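PDB 3KXW: saframycin Mx1 synthetase B from Legionella pneumophila subsp. pneumophila, which belongs to the AMP-binding enzymes of the ANL superfamily and binds 5'-O-[(S)-(dodecanoyloxy)(hydroxy)phosphoryl]adenosine (1ZZ) in a pocket. Local coordinates for residues H218-L223 and G328-T333; P77-F82 and G225-P230; L196-T201 and N378-V383. All coordinates share one frame; numbering follows the deposited sequence.

From the N terminus, residues 77-82 open the first loop, that of contact 2. It closes at 225-230 and pairs helix 76-87 with helix 220-233. Within that loop, residues 196-201 open contact 3 and 218-223 open contact 1. Contact 1 closes at 328-333, joining the start of helix 220-233 to the loop after strand 323-328. Contact 3 closes last, at 378-383, so contact 1 nests inside it and contact 2 crosses both. Contacts 1 and 2 share helix 220-233 and both touch 1ZZ. The other joints are a probable hydrogen bond from Gln381 to Ala332 and packing of Thr229 on Leu196 and Ile199.

Contact 1: H218-L223 and G328-T333; sequences HHDMGL and GLAEAT. With 1ZZ (5'-O-[(S)-(dodecanoyloxy)(hydroxy)phosphoryl]adenosine), chain B.
In the 1ZZ pocket, Asp220 at the start of helix 220-233 faces Ala330 in the loop after strand 323-328. The phosphate of 1ZZ sits between the two segments. Asp220 CG lies between its backbone N and carbonyl carbon (chi1 55°), which swings the carboxylate toward the loop. Its OD2 packs 3.6 Å from Ala330 CB. OD2 is also near Ala330 N, but the angle is poor for a bond. That N-H goes instead to 1ZZ O3, at 3.0 Å from Ala330 N and 156°. The loop is the Gly-Leu-Ala-Glu part of the A5 core motif of the ANL superfamily, so a main-chain amide of this motif holds the phosphate. On the helix side, His219 is the N-cap residue, and its NE2 gives a weak bond to 1ZZ O4 (2.9 Å, 121°). Asp220 CG lies over one face of this imidazole, 3.8 Å above the ring plane and offset toward the rim, while 1ZZ O1 is at the ring edge. The acyl chain then runs past Met221, a selenomethionine, whose SE is 3.9 Å from 1ZZ C6. Gly328 flanks the acyl chain, where a CB would run into 1ZZ C9; its O is 3.3 Å from 1ZZ C12. Leu329 CB packs 3.5 Å from 1ZZ C13, on the ribose side of the phosphate. Asp442 OD2 and Cys326 O make further hydrogen bonds to 1ZZ.

Contact 2: P77-F82 and G225-P230; sequences PLIQAF and GCILTP. With 1ZZ (5'-O-[(S)-(dodecanoyloxy)(hydroxy)phosphoryl]adenosine), chain B.
Ile79 and Phe82 of helix 76-87 pack on Ile227 and Leu228 of helix 220-233. This is helix-helix packing within the AMP-binding domain, and helix 220-233 also carries ligand-pocket residues at its start. The aliphatic part of the contact is the isoleucine pair. The two side chains meet tip to tip, with Ile79 CD1 3.9 Å from Ile227 CG2. Ile79 CG1 touches the same methyl. Ile227 CG2 stands anti to its own backbone N (chi1 -61° for CG1), which turns this methyl to the other helix. Met239 of strand 236-239 touches both isoleucines. The aromatic part is one turn further along helix 76-87. Phe82 and Leu228 cross at about a right angle. Phe82 CE2 lies 3.8 Å from Leu228 CD1 and 3.9 Å from Leu228 CD2, so the CE2 corner of the ring touches both branches of the leucine fork, obliquely. The same ring meets Phe171 edge-to-face, and Leu228 also touches Leu192 and Leu196. Contact with the ligand is made by the main chain: Gly225 O comes within 3.2 Å of 1ZZ C1, the end of the acyl chain. All four touching side chains are buried and apolar, so van der Waals fit rather than directional bonding holds the two helices at this point.

Contact 3: L196-T201 and N378-V383; sequences LNKIFT and NPIQEV
Lys198 of helix 189-202 lies against Ile380 and Gln381. These two form the short link between strand 378-379, at the edge of a mixed sheet, and strand 382-386, which belongs to an antiparallel sheet. The contact therefore sets a helix of the AMP-binding fold on the passage from one sheet to the next. Along the helix, Leu196 comes first and packs on Thr229 of helix 220-233. Lys198 carries the contact with its aliphatic stem. Its side chain and that of Ile380 run antiparallel, side by side, and Lys198 CG comes 3.9 Å from Ile380 CG2. Further out, Lys198 CE is 4.0 Å from Gln381 CG, where the glutamine lies roughly perpendicular to the lysine. The lysine then bends at its last torsion (chi4 61°), and NZ makes a salt bridge with Asp194. Gln381 spends its amide on other partners: OE1 on Ser406, NE2 on Leu335 O and Ala332 O. Ile199 points away from the link, touching Leu335 and 1ZZ. At Thr201 the helix gains a side-chain bond. Thr201 OG1 donates to Asn197 O at 2.9 Å, tilted 28° from the carbonyl plane, while Thr201 N reaches the same oxygen from the opposite face.

Contact 1: H218-L223 and G328-T333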
loop_
_atom_site.group_PDB
_atom_site.type_symbol
_atom_site.label_atom_id
_atom_site.label_comp_id
_atom_site.label_asym_id
_atom_site.label_seq_id
_atom_site.Cartn_x
_atom_site.Cartn_y
_atom_site.Cartn_z
ATOM N N HIS A 218 7.312 -0.766 -0.619
ATOM C CA HIS A 218 7.447 -1.068 0.815
ATOM C C HIS A 218 6.091 -1.340 1.514
ATOM O O HIS A 218 6.002 -1.440 2.749
ATOM C CB HIS A 218 8.157 0.071 1.535
ATOM C CG HIS A 218 9.357 0.615 0.805
ATOM N ND1 HIS A 218 10.642 0.173 1.046
ATOM C CD2 HIS A 218 9.465 1.583 -0.136
ATOM C CE1 HIS A 218 11.491 0.853 0.293
ATOM N NE2 HIS A 218 10.802 1.711 -0.438
ATOM N N HIS A 219 5.038 -1.409 0.710
ATOM C CA HIS A 219 3.704 -1.801 1.171
ATOM C C HIS A 219 3.373 -3.108 0.414
ATOM O O HIS A 219 3.830 -3.308 -0.706
ATOM C CB HIS A 219 2.719 -0.681 0.829
ATOM C CG HIS A 219 1.287 -1.003 1.127
ATOM N ND1 HIS A 219 0.429 -1.527 0.180
ATOM C CD2 HIS A 219 0.562 -0.870 2.263
ATOM C CE1 HIS A 219 -0.766 -1.695 0.720
ATOM N NE2 HIS A 219 -0.711 -1.308 1.984
ATOM N N ASP A 220 2.622 -4.006 1.042
ATOM C CA ASP A 220 2.264 -5.282 0.425
ATOM C C ASP A 220 1.751 -5.221 -1.032
ATOM O O ASP A 220 2.213 -5.978 -1.863
ATOM C CB ASP A 220 1.289 -6.075 1.305
ATOM C CG ASP A 220 0.050 -5.289 1.668
ATOM O OD1 ASP A 220 -0.195 -4.230 1.038
ATOM O OD2 ASP A 220 -0.689 -5.751 2.578
HETATM N N MSE A 221 0.818 -4.335 -1.343
HETATM C CA MSE A 221 0.255 -4.298 -2.692
HETATM C C MSE A 221 1.292 -4.065 -3.802
HETATM O O MSE A 221 1.340 -4.793 -4.797
HETATM C CB MSE A 221 -0.842 -3.232 -2.763
HETATM C CG MSE A 221 -1.889 -3.531 -3.782
HETATM SE SE MSE A 221 -3.626 -2.618 -3.404
HETATM C CE MSE A 221 -2.927 -0.811 -3.359
ATOM N N GLY A 222 2.126 -3.042 -3.622
ATOM C CA GLY A 222 3.132 -2.688 -4.608
ATOM C C GLY A 222 4.271 -3.702 -4.665
ATOM O O GLY A 222 4.935 -3.833 -5.696
ATOM N N LEU A 223 4.512 -4.417 -3.564
ATOM C CA LEU A 223 5.554 -5.449 -3.546
ATOM C C LEU A 223 4.999 -6.793 -4.052
ATOM O O LEU A 223 5.485 -7.347 -5.038
ATOM C CB LEU A 223 6.121 -5.628 -2.118
ATOM C CG LEU A 223 7.067 -6.827 -1.951
ATOM C CD1 LEU A 223 8.254 -6.745 -2.912
ATOM C CD2 LEU A 223 7.540 -6.982 -0.498
ATOM N N GLY A 328 -7.851 -7.067 1.056
ATOM C CA GLY A 328 -6.821 -7.923 1.626
ATOM C C GLY A 328 -6.032 -7.188 2.691
ATOM O O GLY A 328 -6.323 -6.028 3.007
ATOM N N LEU A 329 -5.049 -7.877 3.253
ATOM C CA LEU A 329 -4.174 -7.303 4.276
ATOM C C LEU A 329 -2.893 -8.108 4.389
ATOM O O LEU A 329 -2.839 -9.263 3.971
ATOM C CB LEU A 329 -4.840 -7.169 5.643
ATOM C CG LEU A 329 -5.837 -8.119 6.325
ATOM C CD1 LEU A 329 -6.154 -9.454 5.627
ATOM C CD2 LEU A 329 -5.615 -8.250 7.843
ATOM N N ALA A 330 -1.875 -7.494 4.975
ATOM C CA ALA A 330 -0.544 -8.101 5.010
ATOM C C ALA A 330 -0.566 -9.424 5.767
ATOM O O ALA A 330 0.171 -10.337 5.435
ATOM C CB ALA A 330 0.434 -7.158 5.645
ATOM N N GLU A 331 -1.414 -9.499 6.793
ATOM C CA GLU A 331 -1.520 -10.698 7.644
ATOM C C GLU A 331 -2.010 -11.912 6.858
ATOM O O GLU A 331 -1.830 -13.060 7.278
ATOM C CB GLU A 331 -2.424 -10.433 8.861
ATOM C CG GLU A 331 -1.769 -9.563 9.929
ATOM C CD GLU A 331 -1.977 -8.075 9.693
ATOM O OE1 GLU A 331 -2.292 -7.692 8.535
ATOM O OE2 GLU A 331 -1.836 -7.285 10.666
ATOM N N ALA A 332 -2.648 -11.654 5.715
ATOM C CA ALA A 332 -3.072 -12.731 4.828
ATOM C C ALA A 332 -2.253 -12.725 3.535
ATOM O O ALA A 332 -2.711 -13.185 2.484
ATOM C CB ALA A 332 -4.553 -12.631 4.529
ATOM N N THR A 333 -1.019 -12.234 3.655
ATOM C CA THR A 333 -0.094 -12.047 2.555
ATOM C C THR A 333 -0.540 -10.898 1.673
ATOM O O THR A 333 0.108 -9.862 1.641
ATOM C CB THR A 333 0.168 -13.358 1.752
ATOM O OG1 THR A 333 0.698 -14.344 2.645
ATOM C CG2 THR A 333 1.171 -13.120 0.696
HETATM P P 1ZZ B . -2.330 -3.532 4.668
HETATM C C1 1ZZ B . -1.530 -7.412 -9.415
HETATM N N1 1ZZ B . -8.516 -2.384 3.354
HETATM O O1 1ZZ B . -4.020 -2.874 1.961
HETATM C C2 1ZZ B . -2.167 -6.577 -8.296
HETATM N N2 1ZZ B . -8.725 -3.313 1.331
HETATM O O2 1ZZ B . -2.408 -4.127 3.116
HETATM C C3 1ZZ B . -2.959 -7.446 -7.310
HETATM N N3 1ZZ B . -10.939 -1.397 3.540
HETATM O O3 1ZZ B . -1.905 -4.594 5.556
HETATM C C4 1ZZ B . -3.208 -6.690 -5.996
HETATM N N4 1ZZ B . -12.230 -1.857 1.557
HETATM O O4 1ZZ B . -1.271 -2.315 4.680
HETATM C C5 1ZZ B . -4.345 -7.302 -5.160
HETATM N N5 1ZZ B . -11.487 -3.123 -0.260
HETATM O O5 1ZZ B . -3.800 -2.908 5.149
HETATM C C6 1ZZ B . -4.587 -6.397 -3.943
HETATM O O6 1ZZ B . -6.445 -1.990 4.662
HETATM C C7 1ZZ B . -5.764 -6.620 -2.962
HETATM O O7 1ZZ B . -8.525 -2.338 6.668
HETATM C C8 1ZZ B . -6.026 -5.589 -1.847
HETATM O O8 1ZZ B . -7.214 -4.418 6.965
HETATM C C9 1ZZ B . -5.095 -5.886 -0.660
HETATM C C10 1ZZ B . -4.713 -4.641 0.177
HETATM C C11 1ZZ B . -3.567 -5.044 1.148
HETATM C C12 1ZZ B . -3.638 -4.140 2.393
HETATM C C13 1ZZ B . -4.979 -3.679 5.075
HETATM C C14 1ZZ B . -6.072 -2.918 5.499
HETATM C C15 1ZZ B . -7.350 -3.784 5.795
HETATM C C16 1ZZ B . -8.356 -2.930 5.739
HETATM C C17 1ZZ B . -7.951 -2.126 4.602
HETATM C C18 1ZZ B . -7.891 -3.149 2.288
HETATM C C19 1ZZ B . -9.977 -2.597 1.722
HETATM C C20 1ZZ B . -9.854 -2.107 2.920
HETATM C C21 1ZZ B . -12.063 -1.233 2.884
HETATM C C22 1ZZ B . -11.312 -2.476 1.016
#

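Contact 2: P77-F82 and G225-P230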
loop_
_atom_site.group_PDB
_atom_site.type_symbol
_atom_site.label_atom_id
_atom_site.label_comp_id
_atom_site.label_asym_id
_atom_site.label_seq_id
_atom_site.Cartn_x
_atom_site.Cartn_y
_atom_site.Cartn_z
ATOM N N PRO A 77 17.358 -1.729 -7.915
ATOM C CA PRO A 77 18.234 -2.258 -6.845
ATOM C C PRO A 77 17.460 -2.880 -5.671
ATOM O O PRO A 77 17.868 -3.920 -5.146
ATOM C CB PRO A 77 19.032 -1.029 -6.394
ATOM C CG PRO A 77 19.105 -0.166 -7.639
ATOM C CD PRO A 77 17.784 -0.384 -8.368
ATOM N N LEU A 78 16.348 -2.273 -5.271
ATOM C CA LEU A 78 15.531 -2.874 -4.211
ATOM C C LEU A 78 15.110 -4.300 -4.587
ATOM O O LEU A 78 15.167 -5.209 -3.770
ATOM C CB LEU A 78 14.318 -2.010 -3.888
ATOM C CG LEU A 78 13.224 -2.613 -2.988
ATOM C CD1 LEU A 78 13.808 -3.059 -1.639
ATOM C CD2 LEU A 78 12.147 -1.571 -2.763
ATOM N N ILE A 79 14.694 -4.492 -5.830
ATOM C CA ILE A 79 14.197 -5.801 -6.279
ATOM C C ILE A 79 15.320 -6.832 -6.339
ATOM O O ILE A 79 15.153 -7.986 -5.923
ATOM C CB ILE A 79 13.512 -5.677 -7.660
ATOM C CG1 ILE A 79 12.267 -4.777 -7.552
ATOM C CG2 ILE A 79 13.141 -7.060 -8.195
ATOM C CD1 ILE A 79 11.701 -4.303 -8.934
ATOM N N GLN A 80 16.479 -6.420 -6.837
ATOM C CA GLN A 80 17.643 -7.318 -6.834
ATOM C C GLN A 80 18.009 -7.727 -5.397
ATOM O O GLN A 80 18.312 -8.890 -5.136
ATOM C CB GLN A 80 18.838 -6.620 -7.491
ATOM C CG GLN A 80 18.613 -6.281 -8.969
ATOM C CD GLN A 80 19.539 -5.202 -9.479
ATOM O OE1 GLN A 80 20.462 -4.788 -8.792
ATOM N NE2 GLN A 80 19.274 -4.713 -10.679
ATOM N N ALA A 81 18.007 -6.760 -4.483
ATOM C CA ALA A 81 18.429 -7.011 -3.093
ATOM C C ALA A 81 17.441 -7.940 -2.403
ATOM O O ALA A 81 17.835 -8.856 -1.680
ATOM C CB ALA A 81 18.589 -5.679 -2.306
ATOM N N PHE A 82 16.151 -7.721 -2.650
ATOM C CA PHE A 82 15.102 -8.558 -2.078
ATOM C C PHE A 82 15.284 -10.020 -2.531
ATOM O O PHE A 82 15.271 -10.945 -1.712
ATOM C CB PHE A 82 13.716 -8.020 -2.483
ATOM C CG PHE A 82 12.549 -8.733 -1.809
ATOM C CD1 PHE A 82 12.026 -8.254 -0.621
ATOM C CD2 PHE A 82 11.991 -9.873 -2.368
ATOM C CE1 PHE A 82 10.945 -8.903 0.017
ATOM C CE2 PHE A 82 10.903 -10.533 -1.744
ATOM C CZ PHE A 82 10.392 -10.039 -0.551
ATOM N N GLY A 225 1.757 -7.778 -5.097
ATOM C CA GLY A 225 0.945 -7.689 -6.292
ATOM C C GLY A 225 1.701 -7.285 -7.541
ATOM O O GLY A 225 1.561 -7.919 -8.581
ATOM N N CYS A 226 2.486 -6.223 -7.463
ATOM C CA CYS A 226 2.969 -5.606 -8.703
ATOM C C CYS A 226 4.433 -5.930 -9.054
ATOM O O CYS A 226 4.916 -5.553 -10.112
ATOM C CB CYS A 226 2.757 -4.095 -8.652
ATOM S SG CYS A 226 1.018 -3.674 -8.415
ATOM N N ILE A 227 5.129 -6.638 -8.169
ATOM C CA ILE A 227 6.517 -7.025 -8.463
ATOM C C ILE A 227 6.699 -8.548 -8.380
ATOM O O ILE A 227 7.131 -9.185 -9.345
ATOM C CB ILE A 227 7.544 -6.339 -7.518
ATOM C CG1 ILE A 227 7.489 -4.817 -7.652
ATOM C CG2 ILE A 227 8.984 -6.823 -7.825
ATOM C CD1 ILE A 227 8.280 -4.059 -6.605
ATOM N N LEU A 228 6.360 -9.125 -7.235
ATOM C CA LEU A 228 6.589 -10.547 -7.030
ATOM C C LEU A 228 5.666 -11.417 -7.877
ATOM O O LEU A 228 6.112 -12.432 -8.421
ATOM C CB LEU A 228 6.540 -10.926 -5.558
ATOM C CG LEU A 228 7.550 -10.160 -4.690
ATOM C CD1 LEU A 228 7.397 -10.599 -3.240
ATOM C CD2 LEU A 228 9.020 -10.315 -5.164
ATOM N N THR A 229 4.410 -11.007 -8.026
ATOM C CA THR A 229 3.507 -11.761 -8.896
ATOM C C THR A 229 3.984 -11.826 -10.364
ATOM O O THR A 229 4.014 -12.904 -10.946
ATOM C CB THR A 229 2.047 -11.269 -8.796
ATOM O OG1 THR A 229 1.600 -11.400 -7.438
ATOM C CG2 THR A 229 1.140 -12.096 -9.709
ATOM N N PRO A 230 4.320 -10.680 -10.972
ATOM C CA PRO A 230 4.827 -10.738 -12.354
ATOM C C PRO A 230 6.116 -11.563 -12.485
ATOM O O PRO A 230 6.284 -12.312 -13.443
ATOM C CB PRO A 230 5.135 -9.265 -12.706
ATOM C CG PRO A 230 4.593 -8.440 -11.614
ATOM C CD PRO A 230 4.121 -9.297 -10.481
HETATM P P 1ZZ B . -2.330 -3.532 4.668
HETATM C C1 1ZZ B . -1.530 -7.412 -9.415
HETATM N N1 1ZZ B . -8.516 -2.384 3.354
HETATM O O1 1ZZ B . -4.020 -2.874 1.961
HETATM C C2 1ZZ B . -2.167 -6.577 -8.296
HETATM N N2 1ZZ B . -8.725 -3.313 1.331
HETATM O O2 1ZZ B . -2.408 -4.127 3.116
HETATM C C3 1ZZ B . -2.959 -7.446 -7.310
HETATM N N3 1ZZ B . -10.939 -1.397 3.540
HETATM O O3 1ZZ B . -1.905 -4.594 5.556
HETATM C C4 1ZZ B . -3.208 -6.690 -5.996
HETATM N N4 1ZZ B . -12.230 -1.857 1.557
HETATM O O4 1ZZ B . -1.271 -2.315 4.680
HETATM C C5 1ZZ B . -4.345 -7.302 -5.160
HETATM N N5 1ZZ B . -11.487 -3.123 -0.260
HETATM O O5 1ZZ B . -3.800 -2.908 5.149
HETATM C C6 1ZZ B . -4.587 -6.397 -3.943
HETATM O O6 1ZZ B . -6.445 -1.990 4.662
HETATM C C7 1ZZ B . -5.764 -6.620 -2.962
HETATM O O7 1ZZ B . -8.525 -2.338 6.668
HETATM C C8 1ZZ B . -6.026 -5.589 -1.847
HETATM O O8 1ZZ B . -7.214 -4.418 6.965
HETATM C C9 1ZZ B . -5.095 -5.886 -0.660
HETATM C C10 1ZZ B . -4.713 -4.641 0.177
HETATM C C11 1ZZ B . -3.567 -5.044 1.148
HETATM C C12 1ZZ B . -3.638 -4.140 2.393
HETATM C C13 1ZZ B . -4.979 -3.679 5.075
HETATM C C14 1ZZ B . -6.072 -2.918 5.499
HETATM C C15 1ZZ B . -7.350 -3.784 5.795
HETATM C C16 1ZZ B . -8.356 -2.930 5.739
HETATM C C17 1ZZ B . -7.951 -2.126 4.602
HETATM C C18 1ZZ B . -7.891 -3.149 2.288
HETATM C C19 1ZZ B . -9.977 -2.597 1.722
HETATM C C20 1ZZ B . -9.854 -2.107 2.920
HETATM C C21 1ZZ B . -12.063 -1.233 2.884
HETATM C C22 1ZZ B . -11.312 -2.476 1.016
#

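Contact 3: L196-T201 and N378-V383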
loop_
_atom_site.group_PDB
_atom_site.type_symbol
_atom_site.label_atom_id
_atom_site.label_comp_id
_atom_site.label_asym_id
_atom_site.label_seq_id
_atom_site.Cartn_x
_atom_site.Cartn_y
_atom_site.Cartn_z
ATOM N N LEU A 196 0.633 -15.505 -4.560
ATOM C CA LEU A 196 0.993 -15.203 -5.939
ATOM C C LEU A 196 0.142 -16.000 -6.908
ATOM O O LEU A 196 -0.239 -15.504 -7.941
ATOM C CB LEU A 196 2.483 -15.471 -6.234
ATOM C CG LEU A 196 3.507 -14.683 -5.409
ATOM C CD1 LEU A 196 4.922 -14.941 -5.866
ATOM C CD2 LEU A 196 3.200 -13.165 -5.311
ATOM N N ASN A 197 -0.124 -17.254 -6.582
ATOM C CA ASN A 197 -0.976 -18.072 -7.442
ATOM C C ASN A 197 -2.422 -17.582 -7.423
ATOM O O ASN A 197 -3.105 -17.554 -8.455
ATOM C CB ASN A 197 -0.942 -19.537 -7.001
ATOM C CG ASN A 197 -1.925 -20.398 -7.793
ATOM O OD1 ASN A 197 -1.813 -20.514 -9.014
ATOM N ND2 ASN A 197 -2.887 -20.996 -7.099
ATOM N N LYS A 198 -2.893 -17.207 -6.245
ATOM C CA LYS A 198 -4.245 -16.693 -6.129
ATOM C C LYS A 198 -4.403 -15.393 -6.929
ATOM O O LYS A 198 -5.414 -15.194 -7.600
ATOM C CB LYS A 198 -4.620 -16.473 -4.669
ATOM C CG LYS A 198 -4.986 -17.757 -3.947
ATOM C CD LYS A 198 -5.063 -17.504 -2.444
ATOM C CE LYS A 198 -5.807 -18.624 -1.723
ATOM N NZ LYS A 198 -5.177 -19.962 -1.847
ATOM N N ILE A 199 -3.397 -14.528 -6.868
ATOM C CA ILE A 199 -3.409 -13.271 -7.622
ATOM C C ILE A 199 -3.359 -13.511 -9.136
ATOM O O ILE A 199 -4.178 -12.968 -9.898
ATOM C CB ILE A 199 -2.226 -12.354 -7.199
ATOM C CG1 ILE A 199 -2.331 -12.011 -5.703
ATOM C CG2 ILE A 199 -2.159 -11.089 -8.064
ATOM C CD1 ILE A 199 -1.089 -11.314 -5.129
ATOM N N PHE A 200 -2.395 -14.311 -9.580
ATOM C CA PHE A 200 -2.264 -14.622 -11.009
ATOM C C PHE A 200 -3.567 -15.197 -11.556
ATOM O O PHE A 200 -4.018 -14.851 -12.663
ATOM C CB PHE A 200 -1.100 -15.597 -11.239
ATOM C CG PHE A 200 -0.769 -15.832 -12.684
ATOM C CD1 PHE A 200 0.244 -15.106 -13.304
ATOM C CD2 PHE A 200 -1.450 -16.790 -13.421
ATOM C CE1 PHE A 200 0.563 -15.328 -14.643
ATOM C CE2 PHE A 200 -1.135 -17.019 -14.761
ATOM C CZ PHE A 200 -0.122 -16.297 -15.363
ATOM N N THR A 201 -4.178 -16.067 -10.771
ATOM C CA THR A 201 -5.379 -16.759 -11.209
ATOM C C THR A 201 -6.592 -15.860 -11.188
ATOM O O THR A 201 -7.334 -15.786 -12.175
ATOM C CB THR A 201 -5.660 -17.965 -10.327
ATOM O OG1 THR A 201 -4.633 -18.930 -10.540
ATOM C CG2 THR A 201 -6.993 -18.572 -10.684
ATOM N N ASN A 378 -15.648 -11.735 -4.441
ATOM C CA ASN A 378 -15.925 -13.021 -3.836
ATOM C C ASN A 378 -14.761 -13.427 -2.960
ATOM O O ASN A 378 -13.640 -13.071 -3.274
ATOM C CB ASN A 378 -16.048 -14.075 -4.941
ATOM C CG ASN A 378 -17.172 -13.787 -5.891
ATOM O OD1 ASN A 378 -18.347 -13.859 -5.527
ATOM N ND2 ASN A 378 -16.824 -13.435 -7.111
ATOM N N PRO A 379 -15.013 -14.229 -1.905
ATOM C CA PRO A 379 -13.890 -14.768 -1.124
ATOM C C PRO A 379 -12.968 -15.618 -1.987
ATOM O O PRO A 379 -13.425 -16.576 -2.619
ATOM C CB PRO A 379 -14.580 -15.644 -0.080
ATOM C CG PRO A 379 -15.952 -15.023 0.098
ATOM C CD PRO A 379 -16.321 -14.543 -1.295
ATOM N N ILE A 380 -11.686 -15.267 -2.026
ATOM C CA ILE A 380 -10.683 -16.071 -2.705
ATOM C C ILE A 380 -9.959 -16.902 -1.660
ATOM O O ILE A 380 -9.721 -18.084 -1.878
ATOM C CB ILE A 380 -9.710 -15.176 -3.477
ATOM C CG1 ILE A 380 -10.464 -14.461 -4.602
ATOM C CG2 ILE A 380 -8.512 -15.989 -4.011
ATOM C CD1 ILE A 380 -9.746 -13.254 -5.165
ATOM N N GLN A 381 -9.595 -16.280 -0.531
ATOM C CA GLN A 381 -9.282 -17.021 0.675
ATOM C C GLN A 381 -10.610 -17.268 1.369
ATOM O O GLN A 381 -11.559 -16.542 1.131
ATOM C CB GLN A 381 -8.351 -16.228 1.595
ATOM C CG GLN A 381 -7.033 -15.847 0.911
ATOM C CD GLN A 381 -5.987 -15.322 1.881
ATOM O OE1 GLN A 381 -5.822 -15.836 3.000
ATOM N NE2 GLN A 381 -5.283 -14.286 1.462
ATOM N N GLU A 382 -10.688 -18.289 2.222
ATOM C CA GLU A 382 -11.917 -18.504 2.990
ATOM C C GLU A 382 -12.196 -17.311 3.916
ATOM O O GLU A 382 -11.315 -16.895 4.673
ATOM C CB GLU A 382 -11.858 -19.800 3.805
ATOM C CG GLU A 382 -13.045 -19.917 4.806
ATOM C CD GLU A 382 -12.957 -21.150 5.724
ATOM O OE1 GLU A 382 -12.332 -22.153 5.322
ATOM O OE2 GLU A 382 -13.519 -21.108 6.839
ATOM N N VAL A 383 -13.424 -16.784 3.868
ATOM C CA VAL A 383 -13.826 -15.626 4.672
ATOM C C VAL A 383 -15.057 -15.980 5.512
ATOM O O VAL A 383 -16.047 -16.478 4.979
ATOM C CB VAL A 383 -14.209 -14.419 3.769
ATOM C CG1 VAL A 383 -14.956 -13.346 4.581
ATOM C CG2 VAL A 383 -12.980 -13.837 3.102
#